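Local coordinates for clavulanic acid biosynthesis oligopeptide binding protein 2 (Streptomyces clavuligerus, PDB 2WOL) that probably binds oligopeptides as an extracellular solute-binding protein of the clavulanic acid biosynthetic pathway, at residues R61-T66 with T238-R242; A308-H312 with N481-L485; Y327-L333 with L371-A377. All blocks are in the same frame, centred on the assembly; numbering follows the deposited sequence.

Contact 1 (R61-T66 with T238-R242)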
ATOM      1  N   ARG A  61       3.032  -1.409 -13.927  1.00  7.04           N
ATOM      2  CA  ARG A  61       3.447  -2.738 -14.379  1.00  7.16           C
ATOM      3  C   ARG A  61       3.299  -2.890 -15.903  1.00  7.41           C
ATOM      4  O   ARG A  61       3.948  -3.736 -16.508  1.00  8.17           O
ATOM      5  CB  ARG A  61       2.695  -3.839 -13.621  1.00  7.30           C
ATOM      6  CG  ARG A  61       3.222  -4.047 -12.207  1.00  7.22           C
ATOM      7  CD  ARG A  61       2.273  -4.851 -11.324  1.00  5.86           C
ATOM      8  NE  ARG A  61       2.078  -6.246 -11.740  1.00  7.42           N
ATOM      9  CZ  ARG A  61       2.952  -7.235 -11.550  1.00  7.92           C
ATOM     10  NH1 ARG A  61       4.141  -7.008 -10.998  1.00  7.85           N
ATOM     11  NH2 ARG A  61       2.641  -8.465 -11.938  1.00  8.71           N
ATOM     12  N   LEU A  62       2.455  -2.060 -16.513  1.00  7.41           N
ATOM     13  CA  LEU A  62       2.314  -2.038 -17.977  1.00  7.80           C
ATOM     14  C   LEU A  62       3.330  -1.130 -18.661  1.00  8.14           C
ATOM     15  O   LEU A  62       3.692  -1.353 -19.821  1.00  8.26           O
ATOM     16  CB  LEU A  62       0.913  -1.568 -18.380  1.00  7.78           C
ATOM     17  CG  LEU A  62      -0.279  -2.492 -18.124  1.00  8.04           C
ATOM     18  CD1 LEU A  62      -0.808  -2.339 -16.701  1.00  8.52           C
ATOM     19  CD2 LEU A  62      -1.383  -2.191 -19.122  1.00  8.57           C
ATOM     20  N   LEU A  63       3.766  -0.095 -17.942  1.00  8.63           N
ATOM     21  CA  LEU A  63       4.557   0.994 -18.521  1.00  9.29           C
ATOM     22  C   LEU A  63       6.061   0.863 -18.329  1.00  9.64           C
ATOM     23  O   LEU A  63       6.836   1.261 -19.201  1.00 10.23           O
ATOM     24  CB  LEU A  63       4.092   2.335 -17.945  1.00  9.26           C
ATOM     25  CG  LEU A  63       2.686   2.811 -18.309  1.00  9.75           C
ATOM     26  CD1 LEU A  63       2.307   3.996 -17.435  1.00 11.29           C
ATOM     27  CD2 LEU A  63       2.603   3.171 -19.784  1.00 10.85           C
ATOM     28  N   ASN A  64       6.483   0.340 -17.186  1.00  9.99           N
ATOM     29  CA  ASN A  64       7.903   0.302 -16.872  1.00 10.13           C
ATOM     30  C   ASN A  64       8.317  -0.969 -16.175  1.00 10.30           C
ATOM     31  O   ASN A  64       7.654  -1.424 -15.241  1.00 11.55           O
ATOM     32  CB  ASN A  64       8.305   1.515 -16.032  1.00 10.05           C
ATOM     33  CG  ASN A  64       8.330   2.797 -16.840  1.00  9.76           C
ATOM     34  OD1 ASN A  64       9.169   2.967 -17.730  1.00  9.70           O
ATOM     35  ND2 ASN A  64       7.401   3.701 -16.547  1.00  9.52           N
ATOM     36  N   ARG A  65       9.420  -1.542 -16.639  1.00  9.76           N
ATOM     37  CA  ARG A  65      10.014  -2.687 -15.980  1.00  9.42           C
ATOM     38  C   ARG A  65      10.945  -2.221 -14.866  1.00  9.28           C
ATOM     39  O   ARG A  65      11.339  -1.054 -14.817  1.00  9.14           O
ATOM     40  CB  ARG A  65      10.759  -3.551 -16.994  1.00  9.42           C
ATOM     41  CG  ARG A  65       9.864  -4.110 -18.090  1.00 10.09           C
ATOM     42  CD  ARG A  65      10.660  -4.936 -19.081  1.00 10.92           C
ATOM     43  NE  ARG A  65      11.208  -6.143 -18.474  1.00 10.79           N
ATOM     44  CZ  ARG A  65      11.853  -7.094 -19.145  1.00 11.59           C
ATOM     45  NH1 ARG A  65      12.039  -6.979 -20.453  1.00 11.60           N
ATOM     46  NH2 ARG A  65      12.314  -8.160 -18.507  1.00 11.87           N
ATOM     47  N   THR A  66      11.281  -3.141 -13.970  1.00  9.04           N
ATOM     48  CA  THR A  66      12.136  -2.858 -12.824  1.00  9.16           C
ATOM     49  C   THR A  66      13.112  -4.025 -12.677  1.00  9.08           C
ATOM     50  O   THR A  66      12.957  -5.041 -13.357  1.00  9.37           O
ATOM     51  CB  THR A  66      11.293  -2.682 -11.538  1.00  9.22           C
ATOM     52  OG1 THR A  66      10.299  -3.714 -11.482  1.00  9.84           O
ATOM     53  CG2 THR A  66      10.583  -1.331 -11.532  1.00  9.26           C
ATOM     54  N   THR A 238      12.160 -11.549 -23.493  1.00 16.39           N
ATOM     55  CA  THR A 238      13.026 -11.123 -22.390  1.00 16.01           C
ATOM     56  C   THR A 238      12.256 -10.808 -21.109  1.00 15.54           C
ATOM     57  O   THR A 238      12.855 -10.457 -20.091  1.00 15.65           O
ATOM     58  CB  THR A 238      13.864  -9.882 -22.766  1.00 16.09           C
ATOM     59  OG1 THR A 238      13.021  -8.717 -22.827  1.00 16.06           O
ATOM     60  CG2 THR A 238      14.561 -10.084 -24.106  1.00 16.03           C
ATOM     61  N   ASP A 239      10.933 -10.933 -21.165  1.00 15.09           N
ATOM     62  CA  ASP A 239      10.083 -10.531 -20.050  1.00 14.36           C
ATOM     63  C   ASP A 239       9.356 -11.737 -19.454  1.00 14.55           C
ATOM     64  O   ASP A 239       8.448 -12.276 -20.088  1.00 14.68           O
ATOM     65  CB  ASP A 239       9.084  -9.470 -20.519  1.00 13.98           C
ATOM     66  CG  ASP A 239       8.382  -8.774 -19.366  1.00 12.43           C
ATOM     67  OD1 ASP A 239       8.019  -9.449 -18.381  1.00 11.24           O
ATOM     68  OD2 ASP A 239       8.188  -7.544 -19.459  1.00 10.55           O
ATOM     69  N   PRO A 240       9.757 -12.163 -18.236  1.00 14.57           N
ATOM     70  CA  PRO A 240       9.141 -13.314 -17.569  1.00 14.56           C
ATOM     71  C   PRO A 240       7.850 -12.983 -16.809  1.00 14.49           C
ATOM     72  O   PRO A 240       7.243 -13.879 -16.213  1.00 15.24           O
ATOM     73  CB  PRO A 240      10.225 -13.754 -16.585  1.00 14.61           C
ATOM     74  CG  PRO A 240      10.899 -12.474 -16.199  1.00 14.82           C
ATOM     75  CD  PRO A 240      10.843 -11.581 -17.420  1.00 14.68           C
ATOM     76  N   ILE A 241       7.445 -11.714 -16.832  1.00 13.86           N
ATOM     77  CA  ILE A 241       6.325 -11.229 -16.014  1.00 13.43           C
ATOM     78  C   ILE A 241       5.070 -10.928 -16.843  1.00 12.90           C
ATOM     79  O   ILE A 241       3.957 -11.309 -16.462  1.00 12.98           O
ATOM     80  CB  ILE A 241       6.722  -9.936 -15.214  1.00 13.53           C
ATOM     81  CG1 ILE A 241       8.041 -10.115 -14.432  1.00 14.08           C
ATOM     82  CG2 ILE A 241       5.559  -9.438 -14.324  1.00 13.94           C
ATOM     83  CD1 ILE A 241       7.979 -11.049 -13.228  1.00 14.95           C
ATOM     84  N   ARG A 242       5.258 -10.258 -17.977  1.00 11.84           N
ATOM     85  CA  ARG A 242       4.167  -9.567 -18.662  1.00 11.30           C
ATOM     86  C   ARG A 242       3.714 -10.224 -19.968  1.00 10.94           C
ATOM     87  O   ARG A 242       4.495 -10.305 -20.918  1.00 11.05           O
ATOM     88  CB  ARG A 242       4.570  -8.113 -18.923  1.00 11.03           C
ATOM     89  CG  ARG A 242       4.896  -7.358 -17.655  1.00 10.60           C
ATOM     90  CD  ARG A 242       5.589  -6.045 -17.926  1.00  9.76           C
ATOM     91  NE  ARG A 242       6.069  -5.467 -16.675  1.00  9.22           N
ATOM     92  CZ  ARG A 242       7.197  -5.826 -16.071  1.00  9.70           C
ATOM     93  NH1 ARG A 242       7.989  -6.743 -16.620  1.00  8.99           N
ATOM     94  NH2 ARG A 242       7.544  -5.263 -14.923  1.00 10.04           N
TER
HETATM   95  O   HOH W   1       6.643  -3.039 -13.486  1.00 14.80           O

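Contact 2 (A308-H312 with N481-L485)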
ATOM      1  N   ALA A 308      -5.391   5.086  16.853  1.00  7.42           N
ATOM      2  CA  ALA A 308      -4.124   5.343  17.522  1.00  7.14           C
ATOM      3  C   ALA A 308      -4.346   6.221  18.741  1.00  7.56           C
ATOM      4  O   ALA A 308      -5.161   7.137  18.705  1.00  7.55           O
ATOM      5  CB  ALA A 308      -3.146   6.009  16.562  1.00  7.00           C
ATOM      6  N   MET A 309      -3.622   5.924  19.816  1.00  7.66           N
ATOM      7  CA  MET A 309      -3.633   6.748  21.022  1.00  8.03           C
ATOM      8  C   MET A 309      -2.258   7.367  21.262  1.00  8.19           C
ATOM      9  O   MET A 309      -1.233   6.698  21.125  1.00  8.46           O
ATOM     10  CB  MET A 309      -4.102   5.940  22.226  1.00  8.01           C
ATOM     11  CG  MET A 309      -5.611   5.766  22.256  1.00  8.36           C
ATOM     12  SD  MET A 309      -6.186   4.673  23.560  1.00  8.29           S
ATOM     13  CE  MET A 309      -5.928   3.065  22.816  1.00  8.62           C
ATOM     14  N   GLN A 310      -2.260   8.650  21.616  1.00  8.40           N
ATOM     15  CA  GLN A 310      -1.054   9.477  21.619  1.00  8.35           C
ATOM     16  C   GLN A 310      -0.574   9.789  23.036  1.00  8.67           C
ATOM     17  O   GLN A 310      -1.179  10.617  23.711  1.00  8.67           O
ATOM     18  CB  GLN A 310      -1.329  10.787  20.871  1.00  8.13           C
ATOM     19  CG  GLN A 310      -1.373  10.684  19.345  1.00  8.19           C
ATOM     20  CD  GLN A 310      -2.336   9.628  18.845  1.00  8.39           C
ATOM     21  OE1 GLN A 310      -1.916   8.554  18.424  1.00  9.67           O
ATOM     22  NE2 GLN A 310      -3.632   9.916  18.917  1.00  8.81           N
ATOM     23  N   PRO A 311       0.508   9.124  23.494  1.00  9.09           N
ATOM     24  CA  PRO A 311       1.054   9.415  24.828  1.00  9.43           C
ATOM     25  C   PRO A 311       1.425  10.882  25.077  1.00 10.12           C
ATOM     26  O   PRO A 311       1.461  11.311  26.234  1.00 10.72           O
ATOM     27  CB  PRO A 311       2.296   8.522  24.896  1.00  9.59           C
ATOM     28  CG  PRO A 311       1.945   7.370  24.014  1.00  9.39           C
ATOM     29  CD  PRO A 311       1.255   8.027  22.849  1.00  8.88           C
ATOM     30  N   HIS A 312       1.682  11.637  24.012  1.00 10.37           N
ATOM     31  CA  HIS A 312       1.979  13.069  24.132  1.00 10.29           C
ATOM     32  C   HIS A 312       0.750  13.930  24.453  1.00 10.57           C
ATOM     33  O   HIS A 312       0.870  15.140  24.696  1.00 10.88           O
ATOM     34  CB  HIS A 312       2.734  13.598  22.902  1.00 10.22           C
ATOM     35  CG  HIS A 312       2.240  13.065  21.591  1.00  9.96           C
ATOM     36  ND1 HIS A 312       2.521  11.788  21.150  1.00 10.02           N
ATOM     37  CD2 HIS A 312       1.515  13.652  20.608  1.00 10.19           C
ATOM     38  CE1 HIS A 312       1.980  11.608  19.957  1.00  9.97           C
ATOM     39  NE2 HIS A 312       1.363  12.723  19.606  1.00 10.57           N
ATOM     40  N   ASN A 481       3.625   6.992  12.327  1.00 10.06           N
ATOM     41  CA  ASN A 481       3.806   6.582  13.709  1.00  9.86           C
ATOM     42  C   ASN A 481       3.057   7.590  14.573  1.00  9.74           C
ATOM     43  O   ASN A 481       3.649   8.495  15.175  1.00  9.67           O
ATOM     44  CB  ASN A 481       5.297   6.509  14.060  1.00  9.83           C
ATOM     45  CG  ASN A 481       5.551   5.955  15.457  1.00  9.34           C
ATOM     46  OD1 ASN A 481       4.657   5.926  16.303  1.00  9.00           O
ATOM     47  ND2 ASN A 481       6.786   5.516  15.702  1.00  9.77           N
ATOM     48  N   LEU A 482       1.740   7.427  14.626  1.00  9.26           N
ATOM     49  CA  LEU A 482       0.872   8.429  15.242  1.00  9.09           C
ATOM     50  C   LEU A 482       1.073   8.579  16.752  1.00  8.85           C
ATOM     51  O   LEU A 482       1.100   9.704  17.256  1.00  8.81           O
ATOM     52  CB  LEU A 482      -0.603   8.190  14.881  1.00  9.25           C
ATOM     53  CG  LEU A 482      -0.953   8.178  13.386  1.00  9.68           C
ATOM     54  CD1 LEU A 482      -2.445   7.953  13.175  1.00 10.08           C
ATOM     55  CD2 LEU A 482      -0.485   9.445  12.666  1.00 11.26           C
ATOM     56  N   PRO A 483       1.226   7.457  17.483  1.00  8.89           N
ATOM     57  CA  PRO A 483       1.567   7.581  18.902  1.00  9.17           C
ATOM     58  C   PRO A 483       2.977   8.116  19.149  1.00  9.46           C
ATOM     59  O   PRO A 483       3.328   8.408  20.294  1.00  9.63           O
ATOM     60  CB  PRO A 483       1.486   6.135  19.410  1.00  9.02           C
ATOM     61  CG  PRO A 483       0.661   5.408  18.389  1.00  9.06           C
ATOM     62  CD  PRO A 483       1.044   6.045  17.096  1.00  8.91           C
ATOM     63  N   GLU A 484       3.778   8.222  18.089  1.00  9.88           N
ATOM     64  CA  GLU A 484       5.201   8.574  18.205  1.00 10.60           C
ATOM     65  C   GLU A 484       5.916   7.642  19.189  1.00 10.90           C
ATOM     66  O   GLU A 484       6.683   8.080  20.054  1.00 11.17           O
ATOM     67  CB  GLU A 484       5.381  10.056  18.570  1.00 10.69           C
ATOM     68  CG  GLU A 484       4.797  10.997  17.519  1.00 11.34           C
ATOM     69  CD  GLU A 484       4.773  12.457  17.938  1.00 11.35           C
ATOM     70  OE1 GLU A 484       5.653  12.881  18.723  1.00 12.59           O
ATOM     71  OE2 GLU A 484       3.871  13.183  17.464  1.00 11.39           O
ATOM     72  N   LEU A 485       5.628   6.350  19.058  1.00 10.91           N
ATOM     73  CA  LEU A 485       6.293   5.332  19.848  1.00 11.36           C
ATOM     74  C   LEU A 485       7.770   5.327  19.499  1.00 11.80           C
ATOM     75  O   LEU A 485       8.140   5.268  18.326  1.00 11.70           O
ATOM     76  CB  LEU A 485       5.678   3.952  19.589  1.00 11.18           C
ATOM     77  CG  LEU A 485       6.104   2.832  20.546  1.00 11.28           C
ATOM     78  CD1 LEU A 485       5.536   3.065  21.937  1.00 11.94           C
ATOM     79  CD2 LEU A 485       5.679   1.466  20.020  1.00 11.35           C
TER
HETATM   80  O   HOH W   2       1.364  12.337  16.601  1.00 10.17           O
HETATM   81  O   HOH W   3       4.596  10.467  22.546  1.00 18.48           O

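Contact 3 (Y327-L333 with L371-A377)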
ATOM      1  N   TYR A 327     -10.227  -2.255  26.107  1.00  7.67           N
ATOM      2  CA  TYR A 327     -11.250  -3.120  26.700  1.00  7.50           C
ATOM      3  C   TYR A 327     -12.674  -2.639  26.434  1.00  7.58           C
ATOM      4  O   TYR A 327     -13.584  -3.455  26.285  1.00  7.76           O
ATOM      5  CB  TYR A 327     -11.050  -3.245  28.211  1.00  7.52           C
ATOM      6  CG  TYR A 327      -9.949  -4.186  28.638  1.00  7.92           C
ATOM      7  CD1 TYR A 327      -8.869  -3.724  29.389  1.00  7.73           C
ATOM      8  CD2 TYR A 327      -9.998  -5.542  28.317  1.00  7.40           C
ATOM      9  CE1 TYR A 327      -7.859  -4.578  29.797  1.00  8.36           C
ATOM     10  CE2 TYR A 327      -8.988  -6.410  28.721  1.00  7.48           C
ATOM     11  CZ  TYR A 327      -7.920  -5.922  29.465  1.00  7.52           C
ATOM     12  OH  TYR A 327      -6.911  -6.770  29.874  1.00  9.24           O
ATOM     13  N   ALA A 328     -12.865  -1.318  26.398  1.00  7.79           N
ATOM     14  CA  ALA A 328     -14.201  -0.731  26.244  1.00  7.97           C
ATOM     15  C   ALA A 328     -14.638  -0.546  24.791  1.00  8.12           C
ATOM     16  O   ALA A 328     -15.716  -0.023  24.524  1.00  8.70           O
ATOM     17  CB  ALA A 328     -14.298   0.590  27.006  1.00  7.92           C
ATOM     18  N   ALA A 329     -13.800  -0.983  23.857  1.00  8.13           N
ATOM     19  CA  ALA A 329     -14.137  -0.919  22.441  1.00  8.32           C
ATOM     20  C   ALA A 329     -15.214  -1.949  22.117  1.00  8.58           C
ATOM     21  O   ALA A 329     -15.049  -3.139  22.385  1.00  9.03           O
ATOM     22  CB  ALA A 329     -12.892  -1.162  21.586  1.00  8.32           C
ATOM     23  N   ASP A 330     -16.330  -1.480  21.566  1.00  8.51           N
ATOM     24  CA  ASP A 330     -17.362  -2.385  21.073  1.00  8.87           C
ATOM     25  C   ASP A 330     -16.991  -2.741  19.641  1.00  8.75           C
ATOM     26  O   ASP A 330     -17.299  -2.000  18.710  1.00  9.22           O
ATOM     27  CB  ASP A 330     -18.744  -1.721  21.148  1.00  9.13           C
ATOM     28  CG  ASP A 330     -19.877  -2.649  20.719  1.00  9.71           C
ATOM     29  OD1 ASP A 330     -19.626  -3.621  19.980  1.00 10.54           O
ATOM     30  OD2 ASP A 330     -21.030  -2.389  21.124  1.00 11.26           O
ATOM     31  N   LYS A 331     -16.312  -3.875  19.477  1.00  8.68           N
ATOM     32  CA  LYS A 331     -15.749  -4.262  18.179  1.00  8.85           C
ATOM     33  C   LYS A 331     -16.825  -4.512  17.126  1.00  8.97           C
ATOM     34  O   LYS A 331     -16.597  -4.308  15.933  1.00  9.02           O
ATOM     35  CB  LYS A 331     -14.858  -5.501  18.317  1.00  8.74           C
ATOM     36  CG  LYS A 331     -13.659  -5.379  19.285  1.00 10.04           C
ATOM     37  CD  LYS A 331     -12.647  -4.282  18.910  1.00  9.92           C
ATOM     38  CE  LYS A 331     -11.988  -4.509  17.550  1.00 11.19           C
ATOM     39  NZ  LYS A 331     -11.111  -5.719  17.491  1.00 11.29           N
ATOM     40  N   ILE A 332     -17.991  -4.960  17.581  1.00  8.87           N
ATOM     41  CA  ILE A 332     -19.128  -5.220  16.701  1.00  9.13           C
ATOM     42  C   ILE A 332     -19.694  -3.902  16.179  1.00  9.37           C
ATOM     43  O   ILE A 332     -19.886  -3.737  14.968  1.00  9.23           O
ATOM     44  CB  ILE A 332     -20.223  -6.054  17.420  1.00  8.97           C
ATOM     45  CG1 ILE A 332     -19.653  -7.393  17.924  1.00  9.21           C
ATOM     46  CG2 ILE A 332     -21.447  -6.262  16.518  1.00  9.17           C
ATOM     47  CD1 ILE A 332     -19.024  -8.283  16.840  1.00 11.08           C
ATOM     48  N   LEU A 333     -19.929  -2.959  17.092  1.00  9.49           N
ATOM     49  CA  LEU A 333     -20.402  -1.617  16.739  1.00 10.16           C
ATOM     50  C   LEU A 333     -19.415  -0.909  15.810  1.00  9.92           C
ATOM     51  O   LEU A 333     -19.814  -0.241  14.848  1.00 10.30           O
ATOM     52  CB  LEU A 333     -20.618  -0.779  18.005  1.00 10.31           C
ATOM     53  CG  LEU A 333     -21.258   0.608  17.886  1.00 10.94           C
ATOM     54  CD1 LEU A 333     -22.745   0.487  17.549  1.00 11.59           C
ATOM     55  CD2 LEU A 333     -21.054   1.422  19.163  1.00 11.22           C
ATOM     56  N   LEU A 371     -17.936  -9.843  22.171  1.00 11.20           N
ATOM     57  CA  LEU A 371     -17.026  -8.903  21.492  1.00 11.33           C
ATOM     58  C   LEU A 371     -17.491  -7.439  21.542  1.00 11.47           C
ATOM     59  O   LEU A 371     -17.066  -6.621  20.725  1.00 12.29           O
ATOM     60  CB  LEU A 371     -16.759  -9.334  20.036  1.00 11.08           C
ATOM     61  CG  LEU A 371     -16.220 -10.747  19.793  1.00 10.84           C
ATOM     62  CD1 LEU A 371     -16.207 -11.066  18.307  1.00 11.74           C
ATOM     63  CD2 LEU A 371     -14.825 -10.926  20.398  1.00 10.02           C
ATOM     64  N   ARG A 372     -18.345  -7.108  22.507  1.00 11.27           N
ATOM     65  CA  ARG A 372     -18.904  -5.762  22.593  1.00 11.36           C
ATOM     66  C   ARG A 372     -18.241  -4.894  23.673  1.00 10.68           C
ATOM     67  O   ARG A 372     -18.617  -3.735  23.863  1.00 10.62           O
ATOM     68  CB  ARG A 372     -20.423  -5.826  22.790  1.00 11.61           C
ATOM     69  CG  ARG A 372     -21.193  -6.219  21.524  1.00 13.78           C
ATOM     70  CD  ARG A 372     -22.650  -5.797  21.650  1.00 17.06           C
ATOM     71  NE  ARG A 372     -23.423  -6.036  20.431  1.00 19.20           N
ATOM     72  CZ  ARG A 372     -23.586  -5.151  19.450  1.00 19.85           C
ATOM     73  NH1 ARG A 372     -23.026  -3.947  19.524  1.00 20.67           N
ATOM     74  NH2 ARG A 372     -24.313  -5.471  18.386  1.00 20.61           N
ATOM     75  N   GLY A 373     -17.252  -5.463  24.359  1.00 10.40           N
ATOM     76  CA  GLY A 373     -16.484  -4.743  25.375  1.00 10.40           C
ATOM     77  C   GLY A 373     -16.488  -5.449  26.715  1.00 10.59           C
ATOM     78  O   GLY A 373     -17.518  -5.979  27.137  1.00 11.10           O
ATOM     79  N   ASP A 374     -15.332  -5.468  27.374  1.00 10.55           N
ATOM     80  CA  ASP A 374     -15.234  -5.931  28.755  1.00 10.44           C
ATOM     81  C   ASP A 374     -15.163  -4.692  29.638  1.00 10.38           C
ATOM     82  O   ASP A 374     -14.083  -4.148  29.886  1.00 10.53           O
ATOM     83  CB  ASP A 374     -14.011  -6.829  28.955  1.00 10.54           C
ATOM     84  CG  ASP A 374     -13.945  -7.432  30.352  1.00 11.04           C
ATOM     85  OD1 ASP A 374     -14.637  -6.923  31.263  1.00 11.49           O
ATOM     86  OD2 ASP A 374     -13.178  -8.404  30.539  1.00 11.72           O
ATOM     87  N   LEU A 375     -16.327  -4.252  30.102  1.00 10.46           N
ATOM     88  CA  LEU A 375     -16.427  -2.996  30.829  1.00 10.66           C
ATOM     89  C   LEU A 375     -15.884  -3.112  32.247  1.00 10.69           C
ATOM     90  O   LEU A 375     -15.382  -2.133  32.794  1.00 10.67           O
ATOM     91  CB  LEU A 375     -17.868  -2.474  30.820  1.00 11.03           C
ATOM     92  CG  LEU A 375     -18.527  -2.314  29.439  1.00 11.67           C
ATOM     93  CD1 LEU A 375     -19.874  -1.611  29.572  1.00 13.76           C
ATOM     94  CD2 LEU A 375     -17.630  -1.566  28.446  1.00 13.49           C
ATOM     95  N   ASP A 376     -15.957  -4.310  32.826  1.00 10.97           N
ATOM     96  CA  ASP A 376     -15.328  -4.558  34.126  1.00 11.50           C
ATOM     97  C   ASP A 376     -13.816  -4.351  34.037  1.00 11.02           C
ATOM     98  O   ASP A 376     -13.224  -3.670  34.878  1.00 11.22           O
ATOM     99  CB  ASP A 376     -15.632  -5.970  34.632  1.00 12.22           C
ATOM    100  CG  ASP A 376     -17.056  -6.124  35.144  1.00 14.54           C
ATOM    101  OD1 ASP A 376     -17.743  -5.104  35.380  1.00 16.55           O
ATOM    102  OD2 ASP A 376     -17.481  -7.284  35.330  1.00 18.82           O
ATOM    103  N   ALA A 377     -13.195  -4.926  33.007  1.00 10.63           N
ATOM    104  CA  ALA A 377     -11.753  -4.787  32.819  1.00  9.96           C
ATOM    105  C   ALA A 377     -11.373  -3.337  32.539  1.00  9.73           C
ATOM    106  O   ALA A 377     -10.381  -2.842  33.072  1.00  9.35           O
ATOM    107  CB  ALA A 377     -11.266  -5.690  31.701  1.00 10.30           C
TER

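Contact 1 (R61-T66 with T238-R242)
Arg242 and Arg65 reach across the contact from either segment, their side chains crossing at a slant, each holding a main-chain carbonyl of the other segment, with the carboxylate of Asp239 between them. Arg242 NE donates to Arg61 O at 2.7 Å, and the oxygen lies in the guanidinium plane while the nitrogen lies in the plane of the carbonyl. Its NH2 reaches Asn64 O through a water, which accepts from the arginine and donates to the carbonyl. The chain of Arg242 is extended from CG to NE, and CG of Arg65 rests on one face of its guanidinium, 3.6 Å from NH1, with CG2 of Ile241 over the other.

Arg65 grips Thr238 end-on: NH1 donates to Thr238 OG1 at 3.1 Å, almost in the guanidinium plane, and NH2 to Thr238 O at 2.8 Å, this time from above the carbonyl plane. OG1 of Thr238 is also hydrogen-bonded to the carbonyl of Asp235. A bend at chi3 (66°) turns the Arg65 guanidinium onto Asp239, the two flat groups stacking 24° apart. Here the pairing is of charge alone, since Asp239 OD2 sits over the face, 3.5 Å from Arg65 NE, and no N-H points at it.

The same oxygen takes a directed bond from Arg242 NH1 at 3.0 Å, on its syn side, so this carboxylate is shared by both arginines, stacked on one and bonded to the other; Asp84 bridges to the same pair. The network fastens the end of helix 54-63 and the residues following it to the loop joining strands 225-230 and 248-253 of the mixed sheet.

Behind this first shell, Asp239 OD1 closes an Asx turn by accepting from Ile241 N at 2.8 Å and also takes the N-H of Arg242, while Trp234 NE1 donates to OD2.

Contact 2 (A308-H312 with N481-L485)
Leu482 O and Glu484 OE2 are joined to His312 NE2 by one water: it donates to Leu482 O at 2.7 Å and to Glu484 OE2 at 2.8 Å, and lies 3.0 Å from His312 NE2. On the other ring nitrogen, His312 ND1 meets a second water, whose bond to Pro483 O is weak. No direct hydrogen bond crosses between the segments.

The imidazole is sandwiched. The Glu484 carboxylate stacks on one face, the planes 26° apart and CD 3.5 Å from His312 CE1, while CB of Gln310 lies against the opposite face. Leu482 O stands at the ring edge, near CE1. A chi1 of 41° sets the ring between its own backbone N and carbonyl carbon and swings it over Glu484. The carboxylate also pairs with Arg442 of helix 438-444, which probably favours its charged form.

Asn481 to Glu484 form a type I beta turn, which packs here against the end of strand 303-309 in the large mixed sheet. Asn481 steadies the turn by exchanging side-chain bonds with both the N-H and the carbonyl of Leu485.

Pro483 wedges beside the strand end, its CB 3.3 Å from Met309 O, a buried carbonyl with no hydrogen-bond partner. Ala308 CB meets Leu482 CB at 3.7 Å, and Gln310, bent at chi2, lays CG against Leu482 O while NE2 donates to Ala308 O and Leu446 O.

Contact 3 (Y327-L333 with L371-A377)
The two backbones run antiparallel, Ala328 lying against Gly373 and Asp330 against Arg372, and are pinned by Asp374 N donating to Tyr327 O at 2.9 Å and by a weak bond from Lys331 N to Leu371 O. Gly373 presents only its CA to this crossing, 3.3 Å from Tyr327 O in a CA-H...O contact. Arg415 donates to the carbonyls of Ala328 and Arg372.

At one end, the methyl of Ala377 sits squarely over the Tyr327 ring in a CH-pi contact, CB 3.6 Å from the ring centroid and 11° off its normal. Tyr365 meets the same ring edge-to-face. Beside it, Leu375 is turned outward at its root but brings CD2 back to CB of Ala328 at 4.2 Å.

The opposite end is polar. The side chains of Asp330 and Arg372 run alongside each other in one direction, with carboxylate and guanidinium planes almost perpendicular (88°). Arg372 NH1 donates in its own plane to the syn lone pair of Asp330 OD2 at 3.0 Å, and CG2 of Ile332 covers a face of the guanidinium, 3.5 Å from Arg372 NH2. Ile332 also sends CD1 across Leu371, 4.1 Å from its CB. Lys331 coils away from the partner segment, taking NZ to the carbonyl of Thr348.

With CG anti to the backbone N (chi1 -177°), Asp330 curls back over its helix start, and OD1 accepts from Leu333 N at 3.0 Å, leaving OD2 to the arginine. Asp374 repeats the gesture, its OD1 taking the N-H of Ala377 from above the carboxylate plane. Both aspartates are N-caps, so the arrangement joins the capped starts of helices 331-337 and 375-384.

In the fold
Contact 1 lies on the opposite side of the chain's centre from the other two, its centre about 40 Å from that of contact 2 and about 48 Å from that of contact 3. It closes in sequence before either of them opens, in the part of the fold built on the five-stranded mixed sheet. Contact 3 is nested inside the loop closed by contact 2; their centres are about 22 Å apart and their nearest atoms about 8 Å. Helix 319-327 links them, since its side chains pack on Met309 of contact 2 and it ends at Tyr327 of contact 3. This division is consistent with the separate lobes of solute-binding proteins.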